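Local coordinates for protein monovalent Na+/H+ antiporter subunit A (PDB 7D3U) that takes part, as a large subunit of the multi-subunit Mrp complex, in what is probably sodium/proton exchange across the cell membrane, at residues I618-V626 against L667-H675. Numbering follows the deposited sequence.
Sequences ISRSRLGAV and LQRLPRAFH
Arg622, in the first turn of helix 622-642, reaches into the loop that follows helix 646-667, and Leu667, Leu670, Pro671 and Phe674 close around it. The setting is an N-capped helix start within the MbhD-like part of a membrane antiporter: Ser621 is the N-cap, its OG accepting from Gly624 N at 3.2 Å. Arg622 N, at the helix start where no earlier turn offers it a carbonyl, gives a nearly straight bond (169° at the hydrogen) of 2.9 Å to Arg672 O. The side chain of the same residue then illustrates how one long arginine can tie a helix start to a loop some 40 residues later. CB of Arg622 lies between Arg672 O and Leu667 CD1. With CG anti to the carbonyl carbon (chi1 -66°) and the chain extended onward to NE, the methylenes run out past the ring of Phe674, whose CE1 is 3.4 Å from CG, while CD meets Leu667 CD2 at 3.6 Å. NE lies near the carbonyl oxygen Pro671 O. At the tip, the guanidinium is held between two apolar groups, Leu670 CB over one face and Phe674 CD1 over the other, both offset toward its rim. The aromatic ring stands almost perpendicular to the guanidinium plane (83°), meeting NH1 with its edge. NH2 has His675 CE1 beside it, at the guanidinium edge, and forms a salt bridge with Asp97 of the neighbouring subunit C; the charge buried here is thus probably balanced across the subunit interface. Phe674 also serves the backbone turn before the helix: its amide makes a weak bond to Arg620 O, and Ser619 O approaches the ring edge. Elsewhere on that rim, Phe674 CZ packs on the methyl of Ala625, CZ to CB 3.5 Å.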
loop_
_atom_site.group_PDB
_atom_site.type_symbol
_atom_site.label_atom_id
_atom_site.label_comp_id
_atom_site.label_asym_id
_atom_site.label_seq_id
_atom_site.Cartn_x
_atom_site.Cartn_y
_atom_site.Cartn_z
ATOM N N ILE B 618 -29.362 3.057 -14.176
ATOM C CA ILE B 618 -30.630 2.398 -13.888
ATOM C C ILE B 618 -30.827 1.149 -14.736
ATOM O O ILE B 618 -31.910 0.553 -14.714
ATOM C CB ILE B 618 -31.817 3.362 -14.044
ATOM C CG1 ILE B 618 -32.185 3.539 -15.517
ATOM C CG2 ILE B 618 -31.504 4.699 -13.397
ATOM C CD1 ILE B 618 -33.402 4.401 -15.732
ATOM N N SER B 619 -29.804 0.722 -15.470
ATOM C CA SER B 619 -29.914 -0.468 -16.303
ATOM C C SER B 619 -29.819 -1.719 -15.443
ATOM O O SER B 619 -28.860 -1.893 -14.686
ATOM C CB SER B 619 -28.819 -0.480 -17.367
ATOM O OG SER B 619 -29.172 -1.320 -18.450
ATOM N N ARG B 620 -30.815 -2.593 -15.562
ATOM C CA ARG B 620 -30.855 -3.839 -14.814
ATOM C C ARG B 620 -30.345 -5.028 -15.615
ATOM O O ARG B 620 -30.387 -6.155 -15.115
ATOM C CB ARG B 620 -32.280 -4.120 -14.333
ATOM C CG ARG B 620 -32.732 -3.235 -13.188
ATOM C CD ARG B 620 -34.245 -3.097 -13.165
ATOM N NE ARG B 620 -34.745 -2.355 -14.318
ATOM C CZ ARG B 620 -35.960 -1.824 -14.398
ATOM N NH1 ARG B 620 -36.810 -1.952 -13.387
ATOM N NH2 ARG B 620 -36.327 -1.165 -15.489
ATOM N N SER B 621 -29.869 -4.810 -16.837
ATOM C CA SER B 621 -29.367 -5.880 -17.685
ATOM C C SER B 621 -27.982 -5.515 -18.194
ATOM O O SER B 621 -27.728 -4.362 -18.551
ATOM C CB SER B 621 -30.303 -6.140 -18.865
ATOM O OG SER B 621 -29.847 -5.467 -20.023
ATOM N N ARG B 622 -27.089 -6.506 -18.227
ATOM C CA ARG B 622 -25.700 -6.250 -18.589
ATOM C C ARG B 622 -25.546 -5.736 -20.015
ATOM O O ARG B 622 -24.549 -5.070 -20.313
ATOM C CB ARG B 622 -24.867 -7.519 -18.408
ATOM C CG ARG B 622 -24.739 -7.975 -16.967
ATOM C CD ARG B 622 -23.843 -9.193 -16.853
ATOM N NE ARG B 622 -23.725 -9.661 -15.478
ATOM C CZ ARG B 622 -22.882 -9.153 -14.589
ATOM N NH1 ARG B 622 -22.083 -8.153 -14.929
ATOM N NH2 ARG B 622 -22.841 -9.640 -13.357
ATOM N N LEU B 623 -26.499 -6.023 -20.901
ATOM C CA LEU B 623 -26.371 -5.567 -22.281
ATOM C C LEU B 623 -26.776 -4.107 -22.430
ATOM O O LEU B 623 -26.111 -3.343 -23.142
ATOM C CB LEU B 623 -27.206 -6.446 -23.207
ATOM C CG LEU B 623 -27.291 -5.939 -24.643
ATOM C CD1 LEU B 623 -25.931 -5.985 -25.301
ATOM C CD2 LEU B 623 -28.282 -6.764 -25.417
ATOM N N GLY B 624 -27.867 -3.701 -21.780
ATOM C CA GLY B 624 -28.203 -2.291 -21.745
ATOM C C GLY B 624 -27.087 -1.451 -21.162
ATOM O O GLY B 624 -26.853 -0.325 -21.607
ATOM N N ALA B 625 -26.354 -2.001 -20.195
ATOM C CA ALA B 625 -25.267 -1.256 -19.572
ATOM C C ALA B 625 -24.100 -1.057 -20.531
ATOM O O ALA B 625 -23.516 0.028 -20.580
ATOM C CB ALA B 625 -24.806 -1.970 -18.307
ATOM N N VAL B 626 -23.746 -2.080 -21.314
ATOM C CA VAL B 626 -22.650 -1.895 -22.262
ATOM C C VAL B 626 -23.086 -1.013 -23.427
ATOM O O VAL B 626 -22.281 -0.237 -23.962
ATOM C CB VAL B 626 -22.098 -3.252 -22.743
ATOM C CG1 VAL B 626 -23.112 -3.993 -23.584
ATOM C CG2 VAL B 626 -20.829 -3.041 -23.541
ATOM N N LEU B 667 -18.541 -10.162 -20.902
ATOM C CA LEU B 667 -19.935 -10.310 -20.518
ATOM C C LEU B 667 -20.578 -11.538 -21.133
ATOM O O LEU B 667 -21.601 -12.007 -20.624
ATOM C CB LEU B 667 -20.735 -9.072 -20.928
ATOM C CG LEU B 667 -20.693 -7.875 -19.980
ATOM C CD1 LEU B 667 -21.771 -6.876 -20.343
ATOM C CD2 LEU B 667 -20.840 -8.329 -18.546
ATOM N N GLN B 668 -20.009 -12.065 -22.217
ATOM C CA GLN B 668 -20.485 -13.339 -22.738
ATOM C C GLN B 668 -20.250 -14.491 -21.769
ATOM O O GLN B 668 -20.725 -15.601 -22.030
ATOM C CB GLN B 668 -19.814 -13.644 -24.076
ATOM C CG GLN B 668 -18.410 -14.196 -23.949
ATOM C CD GLN B 668 -17.691 -14.246 -25.275
ATOM O OE1 GLN B 668 -18.130 -13.643 -26.252
ATOM N NE2 GLN B 668 -16.579 -14.966 -25.319
ATOM N N ARG B 669 -19.537 -14.257 -20.666
ATOM C CA ARG B 669 -19.273 -15.283 -19.666
ATOM C C ARG B 669 -20.090 -15.113 -18.394
ATOM O O ARG B 669 -20.181 -16.060 -17.606
ATOM C CB ARG B 669 -17.788 -15.286 -19.295
ATOM C CG ARG B 669 -16.858 -15.138 -20.477
ATOM C CD ARG B 669 -15.412 -15.064 -20.031
ATOM N NE ARG B 669 -14.580 -16.019 -20.751
ATOM C CZ ARG B 669 -14.101 -15.819 -21.973
ATOM N NH1 ARG B 669 -14.370 -14.693 -22.615
ATOM N NH2 ARG B 669 -13.353 -16.744 -22.553
ATOM N N LEU B 670 -20.672 -13.949 -18.176
ATOM C CA LEU B 670 -21.392 -13.607 -16.961
ATOM C C LEU B 670 -22.894 -13.653 -17.197
ATOM O O LEU B 670 -23.353 -13.648 -18.343
ATOM C CB LEU B 670 -20.974 -12.212 -16.487
ATOM C CG LEU B 670 -19.484 -12.055 -16.190
ATOM C CD1 LEU B 670 -19.123 -10.596 -16.049
ATOM C CD2 LEU B 670 -19.111 -12.818 -14.937
ATOM N N PRO B 671 -23.698 -13.709 -16.134
ATOM C CA PRO B 671 -25.154 -13.769 -16.310
ATOM C C PRO B 671 -25.695 -12.534 -17.013
ATOM O O PRO B 671 -24.994 -11.551 -17.258
ATOM C CB PRO B 671 -25.686 -13.877 -14.876
ATOM C CG PRO B 671 -24.558 -13.426 -14.009
ATOM C CD PRO B 671 -23.326 -13.868 -14.719
ATOM N N ARG B 672 -26.988 -12.596 -17.334
ATOM C CA ARG B 672 -27.602 -11.570 -18.167
ATOM C C ARG B 672 -27.991 -10.330 -17.377
ATOM O O ARG B 672 -28.006 -9.229 -17.935
ATOM C CB ARG B 672 -28.833 -12.137 -18.872
ATOM C CG ARG B 672 -28.523 -13.249 -19.854
ATOM C CD ARG B 672 -29.452 -13.196 -21.051
ATOM N NE ARG B 672 -28.825 -13.747 -22.247
ATOM C CZ ARG B 672 -29.342 -13.660 -23.468
ATOM N NH1 ARG B 672 -30.501 -13.044 -23.657
ATOM N NH2 ARG B 672 -28.701 -14.192 -24.501
ATOM N N ALA B 673 -28.311 -10.479 -16.097
ATOM C CA ALA B 673 -28.793 -9.377 -15.281
ATOM C C ALA B 673 -27.828 -9.111 -14.138
ATOM O O ALA B 673 -27.225 -10.040 -13.594
ATOM C CB ALA B 673 -30.189 -9.670 -14.724
ATOM N N PHE B 674 -27.682 -7.837 -13.786
ATOM C CA PHE B 674 -26.867 -7.473 -12.639
ATOM C C PHE B 674 -27.436 -8.094 -11.370
ATOM O O PHE B 674 -28.608 -8.469 -11.298
ATOM C CB PHE B 674 -26.799 -5.956 -12.488
ATOM C CG PHE B 674 -26.000 -5.276 -13.556
ATOM C CD1 PHE B 674 -24.855 -5.860 -14.058
ATOM C CD2 PHE B 674 -26.394 -4.052 -14.056
ATOM C CE1 PHE B 674 -24.118 -5.233 -15.038
ATOM C CE2 PHE B 674 -25.662 -3.424 -15.035
ATOM C CZ PHE B 674 -24.524 -4.015 -15.527
ATOM N N HIS B 675 -26.587 -8.196 -10.355
ATOM C CA HIS B 675 -27.025 -8.744 -9.082
ATOM C C HIS B 675 -27.975 -7.772 -8.398
ATOM O O HIS B 675 -27.710 -6.568 -8.334
ATOM C CB HIS B 675 -25.823 -9.033 -8.188
ATOM C CG HIS B 675 -24.913 -10.094 -8.721
ATOM N ND1 HIS B 675 -23.998 -9.856 -9.723
ATOM C CD2 HIS B 675 -24.775 -11.399 -8.386
ATOM C CE1 HIS B 675 -23.336 -10.970 -9.985
ATOM N NE2 HIS B 675 -23.789 -11.920 -9.187
#